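Side-chain contacts in putative gamma-glutamylcyclotransferase YkqA (Bacillus subtilis, PDB 2QIK), which is a putative gamma-glutamylcyclotransferase that probably acts on gamma-glutamyl compounds as an acyltransferase, although its function has not been established: residues 127-132 with 224-229; 11-16 with 216-221; 66-71 with 95-100. All blocks are in the same frame, centred on the assembly; numbering follows the deposited sequence.

Interaction 1: residues 127-132 with 224-229; sequences PIYYFA and RHYKDC
The apolar part of this contact is carried by Y129 and Y226, whose rings lean together obliquely with their planes 43° apart and their centroids 5.1 Å from each other. Y226 brings CE1 and CD1 over one face of the Y129 ring, toward its rim: Y226 CE1 is 3.7 Å from Y129 CE1, and Y226 CD1 stands 3.9 Å above the plane. Both rings swing out beside their backbone nitrogens (chi1 -75° in Y129, -70° in Y226), which brings them together at a slant from their separate strands. V155 of strand 154-161 touches both. Within 224-229, R224 CZ lies 4.1 Å above one face of the Y226 ring, toward its rim. Nearer the backbone of Y129, C229 adds its sulfur, C229 SG packing 4.0 Å from Y129 CB.

Strand 128-132 bonds through its backbone to strand 185-193 and to L230 of strand 224-234, whose neighbour 212-221 in turn bonds to V159 of strand 154-161, itself paired with 185-193. The five strands thus close on themselves, consistent with the beta barrel of the gamma-glutamylcyclotransferase fold, and this contact lies at one of its seams.

The polar links run through other groups. A water accepts from Y129 N at 2.9 Å and donates to D228 O at 3.3 Å, bridging the strands just where D228 turns the chain through a corner. The hydroxyl of Y129 is hydrogen-bonded to R192 NE.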
loop_
_atom_site.group_PDB
_atom_site.type_symbol
_atom_site.label_atom_id
_atom_site.label_comp_id
_atom_site.label_asym_id
_atom_site.label_seq_id
_atom_site.Cartn_x
_atom_site.Cartn_y
_atom_site.Cartn_z
ATOM N N PRO A 127 -14.564 -9.782 -6.535
ATOM C CA PRO A 127 -14.236 -8.410 -6.838
ATOM C C PRO A 127 -12.953 -7.953 -6.143
ATOM O O PRO A 127 -12.392 -8.661 -5.310
ATOM C CB PRO A 127 -15.406 -7.655 -6.211
ATOM C CG PRO A 127 -15.797 -8.480 -5.069
ATOM C CD PRO A 127 -15.658 -9.902 -5.545
ATOM N N ILE A 128 -12.538 -6.747 -6.476
ATOM C CA ILE A 128 -11.498 -6.016 -5.824
ATOM C C ILE A 128 -12.178 -4.878 -5.003
ATOM O O ILE A 128 -13.029 -4.198 -5.587
ATOM C CB ILE A 128 -10.617 -5.402 -6.911
ATOM C CG1 ILE A 128 -9.901 -6.495 -7.738
ATOM C CG2 ILE A 128 -9.595 -4.431 -6.331
ATOM C CD1 ILE A 128 -8.921 -7.391 -6.940
ATOM N N TYR A 129 -11.765 -4.659 -3.746
ATOM C CA TYR A 129 -12.194 -3.478 -2.996
ATOM C C TYR A 129 -11.019 -2.505 -3.141
ATOM O O TYR A 129 -9.923 -2.729 -2.646
ATOM C CB TYR A 129 -12.465 -3.881 -1.556
ATOM C CG TYR A 129 -13.766 -4.632 -1.498
ATOM C CD1 TYR A 129 -14.974 -3.937 -1.527
ATOM C CD2 TYR A 129 -13.813 -6.008 -1.523
ATOM C CE1 TYR A 129 -16.191 -4.605 -1.534
ATOM C CE2 TYR A 129 -15.007 -6.673 -1.580
ATOM C CZ TYR A 129 -16.177 -6.002 -1.556
ATOM O OH TYR A 129 -17.373 -6.686 -1.602
ATOM N N TYR A 130 -11.269 -1.420 -3.853
ATOM C CA TYR A 130 -10.301 -0.418 -4.271
ATOM C C TYR A 130 -10.526 0.876 -3.492
ATOM O O TYR A 130 -11.599 1.486 -3.561
ATOM C CB TYR A 130 -10.386 -0.156 -5.772
ATOM C CG TYR A 130 -9.584 1.044 -6.232
ATOM C CD1 TYR A 130 -8.262 1.168 -5.917
ATOM C CD2 TYR A 130 -10.189 2.055 -6.921
ATOM C CE1 TYR A 130 -7.560 2.309 -6.223
ATOM C CE2 TYR A 130 -9.496 3.216 -7.282
ATOM C CZ TYR A 130 -8.168 3.324 -6.906
ATOM O OH TYR A 130 -7.483 4.479 -7.189
ATOM N N PHE A 131 -9.491 1.285 -2.742
ATOM C CA PHE A 131 -9.541 2.501 -1.892
ATOM C C PHE A 131 -8.853 3.679 -2.599
ATOM O O PHE A 131 -7.629 3.619 -2.855
ATOM C CB PHE A 131 -8.881 2.206 -0.576
ATOM C CG PHE A 131 -8.929 3.315 0.404
ATOM C CD1 PHE A 131 -10.092 3.699 1.065
ATOM C CD2 PHE A 131 -7.783 4.022 0.732
ATOM C CE1 PHE A 131 -10.104 4.776 1.980
ATOM C CE2 PHE A 131 -7.871 5.125 1.611
ATOM C CZ PHE A 131 -8.976 5.438 2.227
ATOM N N ALA A 132 -9.646 4.677 -2.933
ATOM C CA ALA A 132 -9.160 5.863 -3.586
ATOM C C ALA A 132 -9.176 7.025 -2.609
ATOM O O ALA A 132 -10.198 7.272 -1.951
ATOM C CB ALA A 132 -10.149 6.219 -4.771
ATOM N N ARG A 224 -18.387 -1.449 8.814
ATOM C CA ARG A 224 -17.906 -2.757 8.456
ATOM C C ARG A 224 -16.437 -2.615 8.105
ATOM O O ARG A 224 -15.991 -1.593 7.608
ATOM C CB ARG A 224 -18.691 -3.227 7.248
ATOM C CG ARG A 224 -18.307 -4.508 6.702
ATOM C CD ARG A 224 -19.209 -5.064 5.663
ATOM N NE ARG A 224 -18.388 -5.848 4.758
ATOM C CZ ARG A 224 -17.779 -6.973 5.075
ATOM N NH1 ARG A 224 -16.992 -7.558 4.183
ATOM N NH2 ARG A 224 -17.980 -7.550 6.266
ATOM N N HIS A 225 -15.732 -3.694 8.312
ATOM C CA HIS A 225 -14.337 -3.765 8.126
ATOM C C HIS A 225 -14.039 -4.477 6.832
ATOM O O HIS A 225 -14.543 -5.545 6.529
ATOM C CB HIS A 225 -13.746 -4.515 9.319
ATOM C CG HIS A 225 -13.654 -3.667 10.564
ATOM N ND1 HIS A 225 -12.916 -2.501 10.606
ATOM C CD2 HIS A 225 -14.221 -3.800 11.790
ATOM C CE1 HIS A 225 -13.026 -1.955 11.806
ATOM N NE2 HIS A 225 -13.805 -2.729 12.547
ATOM N N TYR A 226 -13.194 -3.880 5.997
ATOM C CA TYR A 226 -12.791 -4.489 4.743
ATOM C C TYR A 226 -11.272 -4.727 4.743
ATOM O O TYR A 226 -10.484 -3.791 4.951
ATOM C CB TYR A 226 -13.156 -3.556 3.552
ATOM C CG TYR A 226 -14.660 -3.473 3.342
ATOM C CD1 TYR A 226 -15.251 -4.329 2.414
ATOM C CD2 TYR A 226 -15.418 -2.551 4.010
ATOM C CE1 TYR A 226 -16.642 -4.264 2.144
ATOM C CE2 TYR A 226 -16.784 -2.511 3.808
ATOM C CZ TYR A 226 -17.347 -3.373 2.876
ATOM O OH TYR A 226 -18.693 -3.354 2.615
ATOM N N LYS A 227 -10.881 -5.946 4.456
ATOM C CA LYS A 227 -9.446 -6.380 4.587
ATOM C C LYS A 227 -8.769 -6.460 3.219
ATOM O O LYS A 227 -9.355 -6.862 2.224
ATOM C CB LYS A 227 -9.396 -7.792 5.152
ATOM C CG LYS A 227 -9.952 -7.824 6.571
ATOM C CD LYS A 227 -9.997 -9.170 7.151
ATOM C CE LYS A 227 -10.597 -9.082 8.543
ATOM N NZ LYS A 227 -10.075 -8.047 9.504
ATOM N N ASP A 228 -7.502 -6.060 3.178
ATOM C CA ASP A 228 -6.712 -6.228 1.957
ATOM C C ASP A 228 -7.311 -5.463 0.808
ATOM O O ASP A 228 -7.341 -5.943 -0.310
ATOM C CB ASP A 228 -6.444 -7.686 1.656
ATOM C CG ASP A 228 -5.419 -8.280 2.552
ATOM O OD1 ASP A 228 -5.419 -9.544 2.690
ATOM O OD2 ASP A 228 -4.570 -7.613 3.162
ATOM N N CYS A 229 -7.774 -4.230 1.074
ATOM C CA CYS A 229 -8.252 -3.349 0.019
ATOM C C CYS A 229 -7.031 -2.855 -0.773
ATOM O O CYS A 229 -5.980 -2.554 -0.211
ATOM C CB CYS A 229 -8.938 -2.150 0.601
ATOM S SG CYS A 229 -10.373 -2.570 1.571
HETATM O O HOH W 1 -9.800 -6.357 -2.455
#

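Interaction 2: residues 11-16 with 216-221; sequences LRKHEK and FVDVEA
K13 and H14, the two middle residues of a type II turn running from R12 to E15, face strand 216-221 at D218, with 10.0 Å between the CA atoms of K13 and D218 and the turn closed by a bond from E15 N to R12 O. Side chains therefore have to bridge the distance. K13 does so at full stretch: its chain leaves beside the carbonyl carbon (chi1 -165°), runs extended, and brings K13 NZ to 3.1 Å from D218 OD2 in a salt bridge, a length to be taken with caution because OD2 is modelled too close to the H14 ring. H14 comes from the turn as well, its ring edge directed at the carboxylate with the two planes 33° apart, subject to the same doubt. K13 CG lies over the centre of the H14 ring, 3.6 Å above it.

D218 has a second partner: its OD1 accepts from D228 N, while H14 ND1 makes a weak hydrogen bond to D228 OD2. R12, beside them, is salt-bridged to E59 and D114. The turn follows L11, which probably takes part in substrate binding, as in related enzymes. With little apolar backing, the link between the two AIG2-like regions at this point probably depends mainly on charge attraction at the surface.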
loop_
_atom_site.group_PDB
_atom_site.type_symbol
_atom_site.label_atom_id
_atom_site.label_comp_id
_atom_site.label_asym_id
_atom_site.label_seq_id
_atom_site.Cartn_x
_atom_site.Cartn_y
_atom_site.Cartn_z
ATOM N N LEU A 11 3.450 -15.025 6.604
ATOM C CA LEU A 11 3.349 -14.317 7.887
ATOM C C LEU A 11 2.711 -12.944 7.776
ATOM O O LEU A 11 2.454 -12.332 8.806
ATOM C CB LEU A 11 4.693 -14.188 8.533
ATOM C CG LEU A 11 5.373 -15.494 8.962
ATOM C CD1 LEU A 11 6.815 -15.215 9.417
ATOM C CD2 LEU A 11 4.573 -16.153 10.047
ATOM N N ARG A 12 2.515 -12.427 6.555
ATOM C CA ARG A 12 1.882 -11.137 6.421
ATOM C C ARG A 12 0.428 -11.186 6.949
ATOM O O ARG A 12 -0.192 -12.261 7.041
ATOM C CB ARG A 12 1.873 -10.612 4.964
ATOM C CG ARG A 12 3.272 -10.214 4.497
ATOM C CD ARG A 12 3.246 -9.657 3.066
ATOM N NE ARG A 12 2.513 -8.407 3.027
ATOM C CZ ARG A 12 2.368 -7.695 1.960
ATOM N NH1 ARG A 12 2.947 -8.002 0.817
ATOM N NH2 ARG A 12 1.615 -6.612 1.960
ATOM N N LYS A 13 -0.101 -10.027 7.251
ATOM C CA LYS A 13 -1.454 -9.945 7.802
ATOM C C LYS A 13 -2.402 -10.634 6.861
ATOM O O LYS A 13 -2.309 -10.485 5.651
ATOM C CB LYS A 13 -1.822 -8.460 8.022
ATOM C CG LYS A 13 -3.007 -8.235 8.896
ATOM C CD LYS A 13 -3.315 -6.694 8.948
ATOM C CE LYS A 13 -4.265 -6.421 10.058
ATOM N NZ LYS A 13 -4.585 -4.942 10.129
ATOM N N HIS A 14 -3.366 -11.357 7.398
ATOM C CA HIS A 14 -4.371 -12.031 6.635
ATOM C C HIS A 14 -3.846 -13.134 5.734
ATOM O O HIS A 14 -4.575 -13.621 4.819
ATOM C CB HIS A 14 -5.238 -11.087 5.775
ATOM C CG HIS A 14 -5.790 -9.963 6.564
ATOM N ND1 HIS A 14 -5.675 -8.636 6.296
ATOM C CD2 HIS A 14 -6.477 -10.048 7.730
ATOM C CE1 HIS A 14 -6.253 -7.940 7.267
ATOM N NE2 HIS A 14 -6.780 -8.778 8.125
ATOM N N GLU A 15 -2.679 -13.664 6.050
ATOM C CA GLU A 15 -2.167 -14.837 5.331
ATOM C C GLU A 15 -2.158 -16.015 6.323
ATOM O O GLU A 15 -2.324 -15.865 7.537
ATOM C CB GLU A 15 -0.726 -14.563 4.886
ATOM C CG GLU A 15 -0.610 -13.396 3.913
ATOM C CD GLU A 15 -1.077 -13.642 2.509
ATOM O OE1 GLU A 15 -1.687 -14.679 2.181
ATOM O OE2 GLU A 15 -0.775 -12.760 1.674
ATOM N N LYS A 16 -2.012 -17.225 5.748
ATOM C CA LYS A 16 -2.314 -18.442 6.493
ATOM C C LYS A 16 -1.477 -18.659 7.732
ATOM O O LYS A 16 -1.900 -19.335 8.668
ATOM C CB LYS A 16 -2.246 -19.638 5.594
ATOM C CG LYS A 16 -0.903 -19.928 5.043
ATOM C CD LYS A 16 -0.944 -21.118 4.127
ATOM C CE LYS A 16 0.438 -21.403 3.523
ATOM N NZ LYS A 16 0.442 -22.571 2.612
ATOM N N PHE A 216 -1.791 -2.460 -0.020
ATOM C CA PHE A 216 -2.969 -3.035 0.632
ATOM C C PHE A 216 -3.194 -2.358 1.988
ATOM O O PHE A 216 -2.210 -2.150 2.730
ATOM C CB PHE A 216 -2.857 -4.549 0.782
ATOM C CG PHE A 216 -2.689 -5.177 -0.568
ATOM C CD1 PHE A 216 -3.750 -5.449 -1.349
ATOM C CD2 PHE A 216 -1.430 -5.287 -1.128
ATOM C CE1 PHE A 216 -3.575 -5.878 -2.670
ATOM C CE2 PHE A 216 -1.241 -5.683 -2.430
ATOM C CZ PHE A 216 -2.343 -6.006 -3.160
ATOM N N VAL A 217 -4.441 -2.063 2.269
ATOM C CA VAL A 217 -4.856 -1.460 3.507
ATOM C C VAL A 217 -6.161 -2.063 3.926
ATOM O O VAL A 217 -6.957 -2.525 3.146
ATOM C CB VAL A 217 -4.988 0.093 3.389
ATOM C CG1 VAL A 217 -3.651 0.711 3.206
ATOM C CG2 VAL A 217 -5.965 0.519 2.296
ATOM N N ASP A 218 -6.399 -2.005 5.234
ATOM C CA ASP A 218 -7.693 -2.427 5.853
ATOM C C ASP A 218 -8.443 -1.159 6.227
ATOM O O ASP A 218 -7.881 -0.251 6.845
ATOM C CB ASP A 218 -7.500 -3.258 7.115
ATOM C CG ASP A 218 -6.889 -4.610 6.875
ATOM O OD1 ASP A 218 -6.636 -5.046 5.736
ATOM O OD2 ASP A 218 -6.689 -5.335 7.889
ATOM N N VAL A 219 -9.729 -1.036 5.854
ATOM C CA VAL A 219 -10.475 0.184 6.091
ATOM C C VAL A 219 -11.819 -0.094 6.651
ATOM O O VAL A 219 -12.272 -1.227 6.542
ATOM C CB VAL A 219 -10.636 1.092 4.838
ATOM C CG1 VAL A 219 -9.317 1.420 4.223
ATOM C CG2 VAL A 219 -11.620 0.443 3.824
ATOM N N GLU A 220 -12.412 0.970 7.256
ATOM C CA GLU A 220 -13.722 0.901 7.793
ATOM C C GLU A 220 -14.686 1.676 6.924
ATOM O O GLU A 220 -14.470 2.821 6.747
ATOM C CB GLU A 220 -13.766 1.362 9.267
ATOM C CG GLU A 220 -14.917 0.604 9.904
ATOM C CD GLU A 220 -15.139 0.805 11.380
ATOM O OE1 GLU A 220 -14.189 1.252 12.095
ATOM O OE2 GLU A 220 -16.286 0.476 11.783
ATOM N N ALA A 221 -15.750 1.035 6.485
ATOM C CA ALA A 221 -16.738 1.730 5.629
ATOM C C ALA A 221 -18.089 1.139 6.017
ATOM O O ALA A 221 -18.302 -0.082 5.811
ATOM C CB ALA A 221 -16.436 1.480 4.098
#

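Interaction 3: residues 66-71 with 95-100; sequences LCIHKL and LIYFMN
Y97 lays the far end of its ring against L71, the two side chains crossing at about a right angle. Its CZ is 3.7 Å from L71 CB, and its CE2 is 3.9 Å from L71 CD1, so both the root and one branch of the leucine press on the phenol. The hydroxyl goes further, reaching between L71 and I68: Y97 OH stands 3.5 Å from I68 CG2, the methyl branch that chi1 of -60° places anti to the backbone nitrogen. That OH is hydrogen-bonded to D72 OD1, on the residue after L71 in the helix, which gives the polar end of an otherwise greasy contact a fixed partner. A phenylalanine in place of Y97 would probably leave D72 without this bond and open a small gap between I68 and L71.

The other branch of I68 carries the second contact, meeting L95 tip to tip with I68 CD1 3.9 Å from L95 CD1. L95 and Y97 lie on the same side of the strand, two residues apart, and both look to the helix. Helix and strand run nearly parallel, 11° between their directions, with axes 11.5 Å apart.

L71 also touches L5 of strand 3-7, and its side chain comes within about 4 Å of that of L11, a substrate-binding residue by similarity. Strand 90-98 bonds to both 3-7 and 79-87, closing the five-stranded ring of the N-terminal region, consistent with the gamma-glutamylcyclotransferase-type barrel, with helix 65-74 packed against it.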
loop_
_atom_site.group_PDB
_atom_site.type_symbol
_atom_site.label_atom_id
_atom_site.label_comp_id
_atom_site.label_asym_id
_atom_site.label_seq_id
_atom_site.Cartn_x
_atom_site.Cartn_y
_atom_site.Cartn_z
ATOM N N LEU A 66 9.777 -15.432 22.349
ATOM C CA LEU A 66 8.893 -16.570 22.159
ATOM C C LEU A 66 8.487 -16.667 20.702
ATOM O O LEU A 66 8.506 -17.724 20.121
ATOM C CB LEU A 66 7.696 -16.459 23.137
ATOM C CG LEU A 66 6.617 -17.537 22.969
ATOM C CD1 LEU A 66 5.853 -17.794 24.274
ATOM C CD2 LEU A 66 5.618 -17.194 21.918
ATOM N N CYS A 67 8.055 -15.531 20.115
ATOM C CA CYS A 67 7.624 -15.525 18.712
ATOM C C CYS A 67 8.738 -15.967 17.806
ATOM O O CYS A 67 8.542 -16.841 16.956
ATOM C CB CYS A 67 7.154 -14.112 18.374
ATOM S SG CYS A 67 6.740 -13.943 16.601
ATOM N N ILE A 68 9.922 -15.416 18.007
ATOM C CA ILE A 68 11.059 -15.837 17.144
ATOM C C ILE A 68 11.388 -17.318 17.308
ATOM O O ILE A 68 11.638 -17.996 16.316
ATOM C CB ILE A 68 12.285 -14.933 17.345
ATOM C CG1 ILE A 68 11.977 -13.491 17.019
ATOM C CG2 ILE A 68 13.492 -15.414 16.545
ATOM C CD1 ILE A 68 11.438 -13.262 15.552
ATOM N N HIS A 69 11.344 -17.846 18.551
ATOM C CA HIS A 69 11.490 -19.294 18.676
ATOM C C HIS A 69 10.448 -20.091 17.910
ATOM O O HIS A 69 10.750 -21.099 17.285
ATOM C CB HIS A 69 11.441 -19.763 20.140
ATOM C CG HIS A 69 12.652 -19.422 20.947
ATOM N ND1 HIS A 69 12.669 -18.765 22.167
ATOM C CD2 HIS A 69 13.962 -19.604 20.630
ATOM C CE1 HIS A 69 13.929 -18.601 22.574
ATOM N NE2 HIS A 69 14.724 -19.119 21.644
ATOM N N LYS A 70 9.175 -19.654 18.011
ATOM C CA LYS A 70 8.075 -20.316 17.344
ATOM C C LYS A 70 8.346 -20.347 15.833
ATOM O O LYS A 70 8.072 -21.318 15.143
ATOM C CB LYS A 70 6.703 -19.692 17.692
ATOM C CG LYS A 70 6.310 -19.936 19.055
ATOM C CD LYS A 70 5.277 -19.051 19.596
ATOM C CE LYS A 70 4.049 -19.437 19.196
ATOM N NZ LYS A 70 2.948 -18.461 19.529
ATOM N N LEU A 71 8.748 -19.205 15.302
ATOM C CA LEU A 71 9.061 -19.124 13.868
ATOM C C LEU A 71 10.250 -19.995 13.478
ATOM O O LEU A 71 10.222 -20.692 12.461
ATOM C CB LEU A 71 9.319 -17.658 13.456
ATOM C CG LEU A 71 8.124 -16.724 13.668
ATOM C CD1 LEU A 71 8.522 -15.329 13.154
ATOM C CD2 LEU A 71 6.861 -17.184 13.035
ATOM N N LEU A 95 14.923 -8.578 11.256
ATOM C CA LEU A 95 15.133 -9.949 10.888
ATOM C C LEU A 95 14.292 -10.294 9.673
ATOM O O LEU A 95 13.208 -9.770 9.452
ATOM C CB LEU A 95 14.623 -10.829 12.017
ATOM C CG LEU A 95 15.493 -10.844 13.243
ATOM C CD1 LEU A 95 14.762 -11.516 14.429
ATOM C CD2 LEU A 95 16.829 -11.603 12.952
ATOM N N ILE A 96 14.779 -11.271 8.925
ATOM C CA ILE A 96 14.034 -11.804 7.756
ATOM C C ILE A 96 14.395 -13.276 7.638
ATOM O O ILE A 96 15.558 -13.634 7.830
ATOM C CB ILE A 96 14.340 -11.032 6.478
ATOM C CG1 ILE A 96 13.417 -11.442 5.333
ATOM C CG2 ILE A 96 15.797 -11.135 6.096
ATOM C CD1 ILE A 96 13.602 -10.553 4.063
ATOM N N TYR A 97 13.408 -14.124 7.312
ATOM C CA TYR A 97 13.604 -15.539 7.081
ATOM C C TYR A 97 13.728 -15.795 5.605
ATOM O O TYR A 97 13.022 -15.221 4.805
ATOM C CB TYR A 97 12.424 -16.348 7.675
ATOM C CG TYR A 97 12.446 -16.436 9.189
ATOM C CD1 TYR A 97 12.960 -17.540 9.830
ATOM C CD2 TYR A 97 11.981 -15.402 9.973
ATOM C CE1 TYR A 97 12.996 -17.621 11.237
ATOM C CE2 TYR A 97 12.020 -15.462 11.376
ATOM C CZ TYR A 97 12.572 -16.568 11.988
ATOM O OH TYR A 97 12.531 -16.569 13.350
ATOM N N PHE A 98 14.550 -16.772 5.257
ATOM C CA PHE A 98 14.749 -17.145 3.824
ATOM C C PHE A 98 15.063 -18.602 3.709
ATOM O O PHE A 98 15.654 -19.179 4.602
ATOM C CB PHE A 98 15.888 -16.266 3.182
ATOM C CG PHE A 98 17.241 -16.481 3.819
ATOM C CD1 PHE A 98 18.156 -17.401 3.265
ATOM C CD2 PHE A 98 17.670 -15.687 4.895
ATOM C CE1 PHE A 98 19.431 -17.559 3.800
ATOM C CE2 PHE A 98 18.924 -15.880 5.446
ATOM C CZ PHE A 98 19.804 -16.804 4.901
HETATM N N MSE A 99 14.651 -19.209 2.607
HETATM C CA MSE A 99 15.106 -20.584 2.315
HETATM C C MSE A 99 16.056 -20.482 1.124
HETATM O O MSE A 99 15.606 -19.987 0.047
HETATM C CB MSE A 99 13.925 -21.489 1.925
HETATM C CG MSE A 99 12.660 -20.992 1.186
HETATM SE SE MSE A 99 11.432 -22.116 -0.093
HETATM C CE MSE A 99 9.523 -21.806 0.432
ATOM N N ASN A 100 17.277 -20.944 1.204
ATOM C CA ASN A 100 18.134 -21.105 -0.030
ATOM C C ASN A 100 17.567 -22.091 -1.031
ATOM O O ASN A 100 16.878 -23.055 -0.653
ATOM C CB ASN A 100 19.558 -21.533 0.325
ATOM C CG ASN A 100 20.176 -22.512 -0.710
ATOM O OD1 ASN A 100 20.460 -23.688 -0.404
ATOM N ND2 ASN A 100 20.377 -22.032 -1.922
#

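How the interactions relate
Interactions 1 and 2 adjoin, 9 Å between centres, and share one hairpin: strand 224-234 supplies interaction 1 and its neighbour 212-221 supplies interaction 2, joined by backbone bonds such as C229 N to V217 O. One is buried and largely aromatic, the other at the surface and ionic, so the same pair of strands serves the inside of one barrel and its bridge to the other region. Interaction 3 belongs to that other region, partly buried and apolar but for one hydroxyl. It meets interaction 2 at L11, whereas about 18 Å separates the nearest atoms of interactions 1 and 3.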